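Transcriptional regulator, SorC family (Enterococcus faecalis, PDB 2O0M) probably regulates transcription as a SorC-family protein, with a DNA-binding region and a domain thought to bind a carbohydrate effector. Local coordinates at residues Cys110-Gly115 with Leu329-Ala334; Val303-Gly308 with Lys325-Ile330. One frame throughout, in Å; residues are numbered along the deposited sequence.

Contact 1 of 2, residues Cys110-Gly115 with Leu329-Ala334; sequences CIVVAG and LITDEA
Val113 N donates to Thr331 O over 2.8 Å with an almost straight N-H...O angle of 177°, although the donor is tilted from the carbonyl plane. Before it in the parallel ladder, Ile111 N gives to Leu329 O, also at 2.8 Å, and Ile111 O receives Thr331 N at 2.9 Å. Beyond the strands the pairing runs on into the helix: Glu333 N meets Val113 O at 3.0 Å and Ala334 N meets Gly115 O at 3.2 Å, both more bent than the bonds within the ladder. The first two amides of helix 333-339 thus find acceptors in Val113, the last residue of strand 109-113, and in Gly115 of the loop after it. The carboxylate of Glu333 adds a return bond, OE1 accepting Gly115 N at 3.0 Å through its anti lone pair. Asp332 CG stands between its own N and carbonyl carbon (chi1 58°), from where OD1 N-caps the helix at Ala335 N and also accepts Gly309 N, while OD2 bonds Ser117 OG. On the face of Cys110 and Val112, SG of Cys110 lies 3.7 Å from Thr331 CG2, and Val112 sets CG2 alongside that same methyl while CG1 reaches the backbone at Glu333 N. Thr331 OG1 turns instead to Ala307 O. Ile111 and Ile330 occupy the other face, where both touch helix 122-138. Short axes 4.4 Å apart at 23° describe two twisted parallel neighbours, with a strand running straight into an N-capped helix at the C-terminal ends of the parallel strands, consistent with the Rossmann-like alpha/beta fold of the family's sugar-binding domain.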
loop_
_atom_site.group_PDB
_atom_site.type_symbol
_atom_site.label_atom_id
_atom_site.label_comp_id
_atom_site.label_asym_id
_atom_site.label_seq_id
_atom_site.Cartn_x
_atom_site.Cartn_y
_atom_site.Cartn_z
ATOM N N CYS A 110 -0.024 14.768 6.627
ATOM C CA CYS A 110 -1.260 14.279 6.059
ATOM C C CYS A 110 -1.666 15.277 4.985
ATOM O O CYS A 110 -1.645 16.488 5.220
ATOM C CB CYS A 110 -2.349 14.133 7.120
ATOM S SG CYS A 110 -3.916 13.555 6.436
ATOM N N ILE A 111 -1.979 14.766 3.799
ATOM C CA ILE A 111 -2.526 15.571 2.711
ATOM C C ILE A 111 -3.991 15.191 2.567
ATOM O O ILE A 111 -4.309 14.029 2.362
ATOM C CB ILE A 111 -1.785 15.330 1.386
ATOM C CG1 ILE A 111 -0.322 15.745 1.539
ATOM C CG2 ILE A 111 -2.439 16.132 0.254
ATOM C CD1 ILE A 111 0.608 15.188 0.488
ATOM N N VAL A 112 -4.876 16.178 2.691
ATOM C CA VAL A 112 -6.313 15.950 2.598
ATOM C C VAL A 112 -6.829 16.558 1.289
ATOM O O VAL A 112 -6.844 17.782 1.113
ATOM C CB VAL A 112 -7.080 16.569 3.791
ATOM C CG1 VAL A 112 -8.576 16.378 3.617
ATOM C CG2 VAL A 112 -6.623 15.962 5.110
ATOM N N VAL A 113 -7.228 15.689 0.368
ATOM C CA VAL A 113 -7.731 16.100 -0.935
ATOM C C VAL A 113 -9.213 16.448 -0.832
ATOM O O VAL A 113 -9.968 15.786 -0.114
ATOM C CB VAL A 113 -7.509 14.974 -1.975
ATOM C CG1 VAL A 113 -8.159 15.309 -3.318
ATOM C CG2 VAL A 113 -6.012 14.716 -2.144
ATOM N N ALA A 114 -9.620 17.482 -1.570
ATOM C CA ALA A 114 -11.001 17.920 -1.548
ATOM C C ALA A 114 -11.896 16.794 -2.027
ATOM O O ALA A 114 -11.594 16.137 -3.019
ATOM C CB ALA A 114 -11.197 19.161 -2.429
ATOM N N GLY A 115 -12.997 16.584 -1.313
ATOM C CA GLY A 115 -14.050 15.702 -1.773
ATOM C C GLY A 115 -14.118 14.365 -1.066
ATOM O O GLY A 115 -13.545 14.174 0.010
ATOM N N LEU A 329 0.258 10.360 5.054
ATOM C CA LEU A 329 -1.072 9.836 4.744
ATOM C C LEU A 329 -1.731 10.744 3.715
ATOM O O LEU A 329 -1.958 11.924 3.985
ATOM C CB LEU A 329 -1.945 9.745 5.995
ATOM C CG LEU A 329 -3.414 9.357 5.770
ATOM C CD1 LEU A 329 -3.540 7.967 5.160
ATOM C CD2 LEU A 329 -4.198 9.436 7.065
ATOM N N ILE A 330 -2.013 10.192 2.540
ATOM C CA ILE A 330 -2.805 10.883 1.516
ATOM C C ILE A 330 -4.232 10.375 1.650
ATOM O O ILE A 330 -4.487 9.176 1.546
ATOM C CB ILE A 330 -2.307 10.607 0.091
ATOM C CG1 ILE A 330 -0.849 11.063 -0.036
ATOM C CG2 ILE A 330 -3.219 11.303 -0.927
ATOM C CD1 ILE A 330 -0.178 10.692 -1.323
ATOM N N THR A 331 -5.158 11.289 1.891
ATOM C CA THR A 331 -6.535 10.917 2.145
ATOM C C THR A 331 -7.461 12.004 1.599
ATOM O O THR A 331 -7.021 12.924 0.900
ATOM C CB THR A 331 -6.740 10.676 3.665
ATOM O OG1 THR A 331 -8.006 10.045 3.908
ATOM C CG2 THR A 331 -6.597 11.961 4.484
ATOM N N ASP A 332 -8.737 11.894 1.910
ATOM C CA ASP A 332 -9.684 12.912 1.451
ATOM C C ASP A 332 -10.500 13.492 2.590
ATOM O O ASP A 332 -10.408 13.046 3.731
ATOM C CB ASP A 332 -10.552 12.403 0.296
ATOM C CG ASP A 332 -11.352 11.161 0.634
ATOM O OD1 ASP A 332 -11.563 10.867 1.825
ATOM O OD2 ASP A 332 -11.789 10.478 -0.320
ATOM N N GLU A 333 -11.262 14.531 2.265
ATOM C CA GLU A 333 -12.078 15.224 3.245
ATOM C C GLU A 333 -13.084 14.283 3.881
ATOM O O GLU A 333 -13.361 14.379 5.069
ATOM C CB GLU A 333 -12.837 16.392 2.602
ATOM C CG GLU A 333 -11.991 17.612 2.289
ATOM C CD GLU A 333 -12.839 18.808 1.836
ATOM O OE1 GLU A 333 -13.509 18.706 0.785
ATOM O OE2 GLU A 333 -12.837 19.851 2.531
ATOM N N ALA A 334 -13.648 13.382 3.090
ATOM C CA ALA A 334 -14.684 12.502 3.613
ATOM C C ALA A 334 -14.127 11.605 4.718
ATOM O O ALA A 334 -14.748 11.436 5.768
ATOM C CB ALA A 334 -15.301 11.699 2.513
#

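Contact 2 of 2, residues Val303-Gly308 with Lys325-Ile330; sequences VVAIAG and KQTWLI
The beta-alpha-beta unit of strand 302-306, helix 313-320 and strand 328-332 is closed here by Val303-Ile306 pairing with Trp328-Ile330 as buried parallel neighbours; the strand axes pass 4.7 Å apart at 23°. Four backbone bonds define the register: Trp328 N to Val303 O, Ala305 N to Trp328 O, Ile330 N to Ala305 O at 2.8 Å, and Ala307 N to Ile330 O at 3.0 Å. Ala305 bonds through both N and O, to Trp328 O and Ile330 N, and Ile330 likewise to Ala305 O and Ala307 N, the alternation of a parallel ladder. On the face of Val304, Ile306 and Ile330, Ile330 CD1 reaches across to Val304 CG1 at 3.7 Å and lies 4.1 Å from Ile306 CG1. Ile306 and Ile330 run side by side, each with CG1 anti to its carbonyl carbon (chi1 -54° and -59°); both touch Phe127 of helix 122-138. Trp328 leads its ring away from strand 302-306, toward Ile111 and Thr134. On the face of Ala305 and Leu329, Leu329 CD1 packs 4.0 Å from Ala305 CB, which also faces Thr327 CG2. At the N-terminal end Val303 CG1 crosses Thr327 OG1, whose hydroxyl bonds Pro324 O, and Gln326 NE2 is held by Ile300 O and Gln298 O. A water bridges this end, accepting from Val303 N at 2.8 Å and bonded to Gln326 O at 2.7 Å.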
loop_
_atom_site.group_PDB
_atom_site.type_symbol
_atom_site.label_atom_id
_atom_site.label_comp_id
_atom_site.label_asym_id
_atom_site.label_seq_id
_atom_site.Cartn_x
_atom_site.Cartn_y
_atom_site.Cartn_z
ATOM N N VAL A 303 7.520 6.477 3.347
ATOM C CA VAL A 303 6.402 5.572 3.524
ATOM C C VAL A 303 5.146 6.381 3.288
ATOM O O VAL A 303 4.919 7.357 3.977
ATOM C CB VAL A 303 6.390 4.952 4.933
ATOM C CG1 VAL A 303 5.201 4.008 5.081
ATOM C CG2 VAL A 303 7.686 4.193 5.192
ATOM N N VAL A 304 4.338 5.962 2.312
ATOM C CA VAL A 304 3.161 6.714 1.941
ATOM C C VAL A 304 1.968 5.781 1.939
ATOM O O VAL A 304 1.946 4.807 1.174
ATOM C CB VAL A 304 3.319 7.370 0.551
ATOM C CG1 VAL A 304 2.119 8.256 0.242
ATOM C CG2 VAL A 304 4.604 8.189 0.478
ATOM N N ALA A 305 0.992 6.096 2.789
ATOM C CA ALA A 305 -0.297 5.409 2.826
ATOM C C ALA A 305 -1.319 6.271 2.070
ATOM O O ALA A 305 -1.398 7.489 2.271
ATOM C CB ALA A 305 -0.757 5.214 4.237
ATOM N N ILE A 306 -2.115 5.635 1.215
ATOM C CA ILE A 306 -3.124 6.345 0.430
ATOM C C ILE A 306 -4.455 5.658 0.659
ATOM O O ILE A 306 -4.640 4.526 0.242
ATOM C CB ILE A 306 -2.804 6.301 -1.082
ATOM C CG1 ILE A 306 -1.387 6.803 -1.349
ATOM C CG2 ILE A 306 -3.818 7.142 -1.857
ATOM C CD1 ILE A 306 -0.982 6.788 -2.833
ATOM N N ALA A 307 -5.390 6.355 1.291
ATOM C CA ALA A 307 -6.681 5.754 1.621
ATOM C C ALA A 307 -7.679 6.855 1.886
ATOM O O ALA A 307 -7.412 7.783 2.659
ATOM C CB ALA A 307 -6.571 4.822 2.813
ATOM N N GLY A 308 -8.832 6.736 1.245
ATOM C CA GLY A 308 -9.853 7.762 1.351
ATOM C C GLY A 308 -11.243 7.179 1.432
ATOM O O GLY A 308 -11.436 5.960 1.308
ATOM N N LYS A 325 6.089 6.391 12.233
ATOM C CA LYS A 325 5.780 7.793 12.476
ATOM C C LYS A 325 6.146 8.695 11.310
ATOM O O LYS A 325 5.604 9.788 11.183
ATOM C CB LYS A 325 6.422 8.277 13.788
ATOM C CG LYS A 325 5.869 7.592 15.032
ATOM C CD LYS A 325 4.358 7.401 14.961
ATOM C CE LYS A 325 3.738 7.177 16.286
ATOM N NZ LYS A 325 2.267 7.248 16.154
ATOM N N GLN A 326 7.035 8.232 10.437
ATOM C CA GLN A 326 7.412 9.008 9.251
ATOM C C GLN A 326 6.384 8.923 8.116
ATOM O O GLN A 326 6.560 9.579 7.094
ATOM C CB GLN A 326 8.782 8.585 8.711
ATOM C CG GLN A 326 8.850 7.189 8.079
ATOM C CD GLN A 326 9.242 6.109 9.060
ATOM O OE1 GLN A 326 8.919 6.193 10.246
ATOM N NE2 GLN A 326 9.946 5.082 8.577
ATOM N N THR A 327 5.335 8.127 8.304
ATOM C CA THR A 327 4.304 7.911 7.271
ATOM C C THR A 327 3.691 9.245 6.807
ATOM O O THR A 327 3.410 10.125 7.620
ATOM C CB THR A 327 3.179 6.965 7.773
ATOM O OG1 THR A 327 3.730 5.672 8.085
ATOM C CG2 THR A 327 2.078 6.780 6.728
ATOM N N TRP A 328 3.525 9.388 5.496
ATOM C CA TRP A 328 2.692 10.437 4.913
ATOM C C TRP A 328 1.358 9.772 4.592
ATOM O O TRP A 328 1.329 8.737 3.922
ATOM C CB TRP A 328 3.295 10.971 3.612
ATOM C CG TRP A 328 4.486 11.858 3.757
ATOM C CD1 TRP A 328 5.623 11.597 4.458
ATOM C CD2 TRP A 328 4.686 13.128 3.126
ATOM N NE1 TRP A 328 6.510 12.649 4.334
ATOM C CE2 TRP A 328 5.954 13.597 3.521
ATOM C CE3 TRP A 328 3.906 13.923 2.284
ATOM C CZ2 TRP A 328 6.463 14.816 3.094
ATOM C CZ3 TRP A 328 4.421 15.144 1.859
ATOM C CH2 TRP A 328 5.682 15.572 2.269
ATOM N N LEU A 329 0.258 10.360 5.054
ATOM C CA LEU A 329 -1.072 9.836 4.744
ATOM C C LEU A 329 -1.731 10.744 3.715
ATOM O O LEU A 329 -1.958 11.924 3.985
ATOM C CB LEU A 329 -1.945 9.745 5.995
ATOM C CG LEU A 329 -3.414 9.357 5.770
ATOM C CD1 LEU A 329 -3.540 7.967 5.160
ATOM C CD2 LEU A 329 -4.198 9.436 7.065
ATOM N N ILE A 330 -2.013 10.192 2.540
ATOM C CA ILE A 330 -2.805 10.883 1.516
ATOM C C ILE A 330 -4.232 10.375 1.650
ATOM O O ILE A 330 -4.487 9.176 1.546
ATOM C CB ILE A 330 -2.307 10.607 0.091
ATOM C CG1 ILE A 330 -0.849 11.063 -0.036
ATOM C CG2 ILE A 330 -3.219 11.303 -0.927
ATOM C CD1 ILE A 330 -0.178 10.692 -1.323
HETATM O O HOH W 1 7.938 8.834 4.865
#

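Strand 328-332 is central to both contacts: it lies between 302-306 in contact 2 and 109-113 in contact 1, so three parallel strands run consecutively across the sheet. The centres are 10 Å apart, and Leu329 and Ile330 belong to both. Along the chain the order is 109-113, 302-306, 328-332: contact 2 joins near neighbours through one helix, whereas contact 1 brings a strand near the start of the modelled chain beside one near its end, 214 residues on, so that the sheet of the putative sugar-binding domain is built from both ends of the chain. Thr331 OG1 reaches Ala307 O at 2.7 Å, a probable hydrogen bond, and Ile111 CD1 packs against Trp328 CE3, linking the pairs.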